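Local coordinates for protein fatty acid synthase 1, isoform A (Drosophila melanogaster, PDB 6FN6) that probably builds long-chain saturated fatty acids from acetyl-CoA and malonyl-CoA with NADPH, this piece holding the dehydratase, enoylreductase and ketoreductase region of the multienzyme, at residues Tyr696-Val701 with His832-Asp837; Glu791-Ser796 with Gly804-Ile809. One frame throughout, in Å; residues are numbered along the deposited sequence.

Of the parts involved, helix 689-702 comes first along the chain, which then builds strands of the parallel sheet of the nucleotide-binding, Rossmann-type part of the enoylreductase before reaching helix 791-797. Interaction 2 closes a short loop of seven residues, folding strand 804-808 back against that helix. Interaction 1 closes a far larger loop of 130 residues, in which interaction 2 is nested, by bringing the end of strand 830-833 and the turn after it to helix 689-702. The two contacts meet at the neighbouring strands 804-808 and 830-833, where His832 bonds through its backbone to Phe806 and Glu808. They lie on opposite faces, with Leu807 on the face of interaction 1.

Interaction 1: residues Tyr696-Val701 with His832-Asp837; sequences YYALVV and HGILLD
Ile834 reaches from the turn after strand 830-833 to helix 689-702 and meets Tyr697 and Ala698 with two separate branches. Its CB points at the helix, and the side chain forks there. CG2 goes to the tyrosine, ending 3.7 Å from Tyr697 CD2. The same methyl is 3.9 Å from Tyr697 CE2, so it rests against one edge of the ring, near the ring plane, and does not cover a face. The other arm runs through CG1, beside the backbone N (chi1 -65°), and extends (chi2 157°) to CD1. That end methyl sits 3.7 Å from Ala698 CB and 4.0 Å from Ala698 CA, where the small alanine lets it approach the helix backbone.

Tyr697 holds CG anti to its backbone N (chi1 176°), which sends the ring alongside Ile834, the two side chains passing in opposite directions. Its hydroxyl bonds to Arg702 and to Asn828 of the second subunit. Arg702 also binds Gly833 O and His832 ND1, so one guanidinium ties the helix end to the strand. In the helix, Tyr696 O accepts the usual helical bond from Val700 N and a second from Val701 N, the latter marking a wider pi-type turn.

Within the nucleotide-binding part of the enoylreductase, helix 844-860 packs on Tyr696, Val700 and Val701, strand 804-808 adjoins Ile834 through Leu807, which CD1 touches, and His832 pairs antiparallel with a strand of the second subunit, carrying the sheet across the dimer interface.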
loop_
_atom_site.group_PDB
_atom_site.type_symbol
_atom_site.label_atom_id
_atom_site.label_comp_id
_atom_site.label_asym_id
_atom_site.label_seq_id
_atom_site.Cartn_x
_atom_site.Cartn_y
_atom_site.Cartn_z
ATOM N N TYR A 696 19.010 -7.126 16.090
ATOM C CA TYR A 696 19.790 -5.913 16.275
ATOM C C TYR A 696 19.809 -5.054 15.016
ATOM O O TYR A 696 19.780 -3.827 15.099
ATOM C CB TYR A 696 21.215 -6.261 16.699
ATOM C CG TYR A 696 21.362 -6.435 18.193
ATOM C CD1 TYR A 696 21.355 -5.336 19.043
ATOM C CD2 TYR A 696 21.505 -7.697 18.756
ATOM C CE1 TYR A 696 21.486 -5.486 20.410
ATOM C CE2 TYR A 696 21.637 -7.857 20.124
ATOM C CZ TYR A 696 21.626 -6.747 20.945
ATOM O OH TYR A 696 21.757 -6.899 22.306
ATOM N N TYR A 697 19.840 -5.688 13.849
ATOM C CA TYR A 697 19.851 -4.935 12.601
ATOM C C TYR A 697 18.499 -4.262 12.372
ATOM O O TYR A 697 18.411 -3.231 11.705
ATOM C CB TYR A 697 20.187 -5.836 11.411
ATOM C CG TYR A 697 20.113 -5.097 10.095
ATOM C CD1 TYR A 697 21.038 -4.109 9.783
ATOM C CD2 TYR A 697 19.105 -5.362 9.179
ATOM C CE1 TYR A 697 20.972 -3.420 8.591
ATOM C CE2 TYR A 697 19.032 -4.675 7.980
ATOM C CZ TYR A 697 19.968 -3.703 7.694
ATOM O OH TYR A 697 19.906 -3.009 6.508
ATOM N N ALA A 698 17.448 -4.859 12.925
ATOM C CA ALA A 698 16.092 -4.358 12.735
ATOM C C ALA A 698 15.723 -3.311 13.785
ATOM O O ALA A 698 15.286 -2.209 13.448
ATOM C CB ALA A 698 15.095 -5.512 12.770
ATOM N N LEU A 699 15.899 -3.664 15.055
ATOM C CA LEU A 699 15.437 -2.825 16.156
ATOM C C LEU A 699 16.376 -1.656 16.466
ATOM O O LEU A 699 15.917 -0.553 16.765
ATOM C CB LEU A 699 15.252 -3.669 17.420
ATOM C CG LEU A 699 14.324 -4.887 17.338
ATOM C CD1 LEU A 699 14.071 -5.443 18.731
ATOM C CD2 LEU A 699 13.010 -4.564 16.639
ATOM N N VAL A 700 17.683 -1.889 16.389
ATOM C CA VAL A 700 18.653 -0.879 16.805
ATOM C C VAL A 700 19.152 -0.055 15.623
ATOM O O VAL A 700 19.139 1.175 15.671
ATOM C CB VAL A 700 19.838 -1.533 17.548
ATOM C CG1 VAL A 700 20.904 -0.502 17.893
ATOM C CG2 VAL A 700 19.353 -2.223 18.807
ATOM N N VAL A 701 19.589 -0.723 14.564
ATOM C CA VAL A 701 20.161 -0.025 13.421
ATOM C C VAL A 701 19.066 0.684 12.638
ATOM O O VAL A 701 19.040 1.910 12.561
ATOM C CB VAL A 701 20.944 -0.990 12.508
ATOM C CG1 VAL A 701 21.515 -0.246 11.303
ATOM C CG2 VAL A 701 22.051 -1.675 13.288
ATOM N N HIS A 832 10.078 -0.222 6.888
ATOM C CA HIS A 832 11.402 -0.782 6.625
ATOM C C HIS A 832 11.350 -2.223 6.144
ATOM O O HIS A 832 10.964 -3.123 6.892
ATOM C CB HIS A 832 12.263 -0.712 7.884
ATOM C CG HIS A 832 12.676 0.676 8.252
ATOM N ND1 HIS A 832 13.809 1.276 7.745
ATOM C CD2 HIS A 832 12.102 1.588 9.072
ATOM C CE1 HIS A 832 13.919 2.494 8.242
ATOM N NE2 HIS A 832 12.895 2.709 9.049
ATOM N N GLY A 833 11.751 -2.438 4.897
ATOM C CA GLY A 833 12.005 -3.778 4.406
ATOM C C GLY A 833 13.353 -4.236 4.924
ATOM O O GLY A 833 14.378 -3.629 4.619
ATOM N N ILE A 834 13.354 -5.307 5.711
ATOM C CA ILE A 834 14.570 -5.754 6.381
ATOM C C ILE A 834 14.980 -7.138 5.900
ATOM O O ILE A 834 14.345 -8.140 6.228
ATOM C CB ILE A 834 14.386 -5.730 7.907
ATOM C CG1 ILE A 834 14.183 -4.292 8.384
ATOM C CG2 ILE A 834 15.585 -6.361 8.614
ATOM C CD1 ILE A 834 13.479 -4.186 9.703
ATOM N N LEU A 835 16.048 -7.174 5.109
ATOM C CA LEU A 835 16.610 -8.424 4.627
ATOM C C LEU A 835 18.021 -8.599 5.167
ATOM O O LEU A 835 18.948 -7.917 4.732
ATOM C CB LEU A 835 16.637 -8.452 3.098
ATOM C CG LEU A 835 15.314 -8.562 2.335
ATOM C CD1 LEU A 835 14.450 -7.308 2.477
ATOM C CD2 LEU A 835 15.593 -8.857 0.872
ATOM N N LEU A 836 18.184 -9.528 6.101
ATOM C CA LEU A 836 19.497 -9.806 6.665
ATOM C C LEU A 836 20.480 -10.222 5.578
ATOM O O LEU A 836 21.661 -9.888 5.643
ATOM C CB LEU A 836 19.406 -10.896 7.732
ATOM C CG LEU A 836 20.734 -11.340 8.356
ATOM C CD1 LEU A 836 21.546 -10.156 8.860
ATOM C CD2 LEU A 836 20.482 -12.325 9.482
ATOM N N ASP A 837 19.982 -10.944 4.575
ATOM C CA ASP A 837 20.817 -11.389 3.465
ATOM C C ASP A 837 21.562 -10.215 2.837
ATOM O O ASP A 837 22.744 -10.321 2.513
ATOM C CB ASP A 837 19.970 -12.100 2.404
ATOM C CG ASP A 837 19.386 -13.409 2.903
ATOM O OD1 ASP A 837 19.952 -13.994 3.851
ATOM O OD2 ASP A 837 18.367 -13.860 2.338
#

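Interaction 2: residues Glu791-Ser796 with Gly804-Ile809; sequences EKLQAS and GRFLEI
Phe806 and Glu808 are the residues of strand 804-808 that meet helix 791-797, where Leu793 and Ser796 receive them. Phe806 turns to the helix with CG anti to the backbone N (chi1 -158°) and presents the far end of its ring. CE2 comes within 3.9 Å of Ser796 CB, which lies at the ring edge near its plane, and Ser796 O is at the edge too. CZ is 4.3 Å from Leu793 CG, an oblique approach. The ring also meets that of Phe831 on the next strand, their planes about 15° apart. Leu807 projects to the other face of the sheet. Glu808 follows on the helix side, its chain bent at chi2 (59°), and brings OE1 to 3.5 Å from Leu793 CD1, the two side chains crossing at a slant. Both carboxylate oxygens have partners: OE1 takes Asn786 ND2, and OE2 the backbone N of Gly810.

With strand 781-786 parallel to and beside 804-808, and the helix between them in sequence, the unit is a beta-alpha-beta crossover of the Rossmann type.

Chemically, the segments meet by van der Waals packing, partly of a carboxylate oxygen on a methyl, with no polar bond between them, while the polar groups are satisfied around the contact. Ser796 OG donates to Lys792 O in the carbonyl plane and also bonds to His714 NE2. It is the CB of this buried serine that meets the ring, its OG being occupied by those two partners. The buried carboxylate of Glu808 is probably stabilised by its amide partners.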
loop_
_atom_site.group_PDB
_atom_site.type_symbol
_atom_site.label_atom_id
_atom_site.label_comp_id
_atom_site.label_asym_id
_atom_site.label_seq_id
_atom_site.Cartn_x
_atom_site.Cartn_y
_atom_site.Cartn_z
ATOM N N GLU A 791 -4.082 -9.903 6.116
ATOM C CA GLU A 791 -4.978 -9.163 7.008
ATOM C C GLU A 791 -4.326 -8.889 8.364
ATOM O O GLU A 791 -4.658 -7.912 9.034
ATOM C CB GLU A 791 -6.303 -9.917 7.201
ATOM C CG GLU A 791 -6.214 -11.221 7.996
ATOM C CD GLU A 791 -5.634 -12.372 7.193
ATOM O OE1 GLU A 791 -5.531 -12.251 5.953
ATOM O OE2 GLU A 791 -5.280 -13.401 7.809
ATOM N N LYS A 792 -3.390 -9.747 8.757
ATOM C CA LYS A 792 -2.682 -9.573 10.017
ATOM C C LYS A 792 -1.611 -8.493 9.899
ATOM O O LYS A 792 -1.198 -7.912 10.903
ATOM C CB LYS A 792 -2.047 -10.891 10.466
ATOM C CG LYS A 792 -3.047 -12.003 10.749
ATOM C CD LYS A 792 -2.343 -13.328 11.004
ATOM C CE LYS A 792 -3.309 -14.499 10.916
ATOM N NZ LYS A 792 -2.603 -15.814 10.918
ATOM N N LEU A 793 -1.154 -8.230 8.677
ATOM C CA LEU A 793 -0.179 -7.167 8.446
ATOM C C LEU A 793 -0.865 -5.807 8.477
ATOM O O LEU A 793 -0.419 -4.894 9.170
ATOM C CB LEU A 793 0.540 -7.371 7.107
ATOM C CG LEU A 793 1.762 -6.482 6.835
ATOM C CD1 LEU A 793 2.721 -7.173 5.889
ATOM C CD2 LEU A 793 1.373 -5.128 6.259
ATOM N N GLN A 794 -1.948 -5.675 7.718
ATOM C CA GLN A 794 -2.708 -4.433 7.686
ATOM C C GLN A 794 -3.233 -4.098 9.082
ATOM O O GLN A 794 -3.355 -2.927 9.447
ATOM C CB GLN A 794 -3.861 -4.524 6.681
ATOM C CG GLN A 794 -3.464 -4.179 5.248
ATOM C CD GLN A 794 -3.143 -2.698 5.064
ATOM O OE1 GLN A 794 -3.090 -1.938 6.030
ATOM N NE2 GLN A 794 -2.934 -2.286 3.818
ATOM N N ALA A 795 -3.543 -5.132 9.857
ATOM C CA ALA A 795 -3.992 -4.944 11.230
ATOM C C ALA A 795 -2.835 -4.440 12.083
ATOM O O ALA A 795 -3.028 -3.636 12.997
ATOM C CB ALA A 795 -4.547 -6.241 11.795
ATOM N N SER A 796 -1.631 -4.910 11.771
ATOM C CA SER A 796 -0.432 -4.491 12.487
ATOM C C SER A 796 -0.097 -3.044 12.148
ATOM O O SER A 796 0.443 -2.309 12.974
ATOM C CB SER A 796 0.752 -5.399 12.140
ATOM O OG SER A 796 0.470 -6.756 12.440
ATOM N N GLY A 804 5.729 6.289 14.289
ATOM C CA GLY A 804 6.023 4.869 14.348
ATOM C C GLY A 804 6.976 4.392 13.267
ATOM O O GLY A 804 7.205 5.081 12.272
ATOM N N ARG A 805 7.538 3.202 13.465
ATOM C CA ARG A 805 8.495 2.640 12.518
ATOM C C ARG A 805 8.241 1.143 12.313
ATOM O O ARG A 805 8.527 0.325 13.187
ATOM C CB ARG A 805 9.926 2.891 13.001
ATOM C CG ARG A 805 10.272 4.371 13.091
ATOM C CD ARG A 805 11.623 4.625 13.743
ATOM N NE ARG A 805 11.691 4.168 15.128
ATOM C CZ ARG A 805 11.068 4.754 16.146
ATOM N NH1 ARG A 805 10.309 5.820 15.939
ATOM N NH2 ARG A 805 11.197 4.269 17.373
ATOM N N PHE A 806 7.702 0.800 11.147
ATOM C CA PHE A 806 7.328 -0.576 10.847
ATOM C C PHE A 806 8.530 -1.361 10.333
ATOM O O PHE A 806 9.225 -0.927 9.416
ATOM C CB PHE A 806 6.200 -0.602 9.817
ATOM C CG PHE A 806 5.399 -1.872 9.822
ATOM C CD1 PHE A 806 5.785 -2.960 9.057
ATOM C CD2 PHE A 806 4.250 -1.973 10.588
ATOM C CE1 PHE A 806 5.041 -4.124 9.058
ATOM C CE2 PHE A 806 3.503 -3.135 10.593
ATOM C CZ PHE A 806 3.899 -4.212 9.827
ATOM N N LEU A 807 8.754 -2.527 10.926
ATOM C CA LEU A 807 9.917 -3.345 10.605
ATOM C C LEU A 807 9.478 -4.701 10.070
ATOM O O LEU A 807 9.135 -5.598 10.842
ATOM C CB LEU A 807 10.794 -3.522 11.845
ATOM C CG LEU A 807 11.128 -2.228 12.589
ATOM C CD1 LEU A 807 11.814 -2.529 13.910
ATOM C CD2 LEU A 807 11.992 -1.325 11.728
ATOM N N GLU A 808 9.484 -4.847 8.749
ATOM C CA GLU A 808 9.019 -6.080 8.125
ATOM C C GLU A 808 10.170 -7.070 7.965
ATOM O O GLU A 808 11.203 -6.746 7.381
ATOM C CB GLU A 808 8.380 -5.789 6.765
ATOM C CG GLU A 808 7.752 -7.005 6.102
ATOM C CD GLU A 808 6.669 -7.642 6.953
ATOM O OE1 GLU A 808 5.832 -6.899 7.505
ATOM O OE2 GLU A 808 6.656 -8.884 7.075
ATOM N N ILE A 809 9.982 -8.273 8.494
ATOM C CA ILE A 809 10.968 -9.337 8.342
ATOM C C ILE A 809 10.330 -10.570 7.703
ATOM O O ILE A 809 10.959 -11.622 7.609
ATOM C CB ILE A 809 11.622 -9.683 9.692
ATOM C CG1 ILE A 809 10.561 -10.077 10.723
ATOM C CG2 ILE A 809 12.443 -8.503 10.189
ATOM C CD1 ILE A 809 11.134 -10.665 11.994
#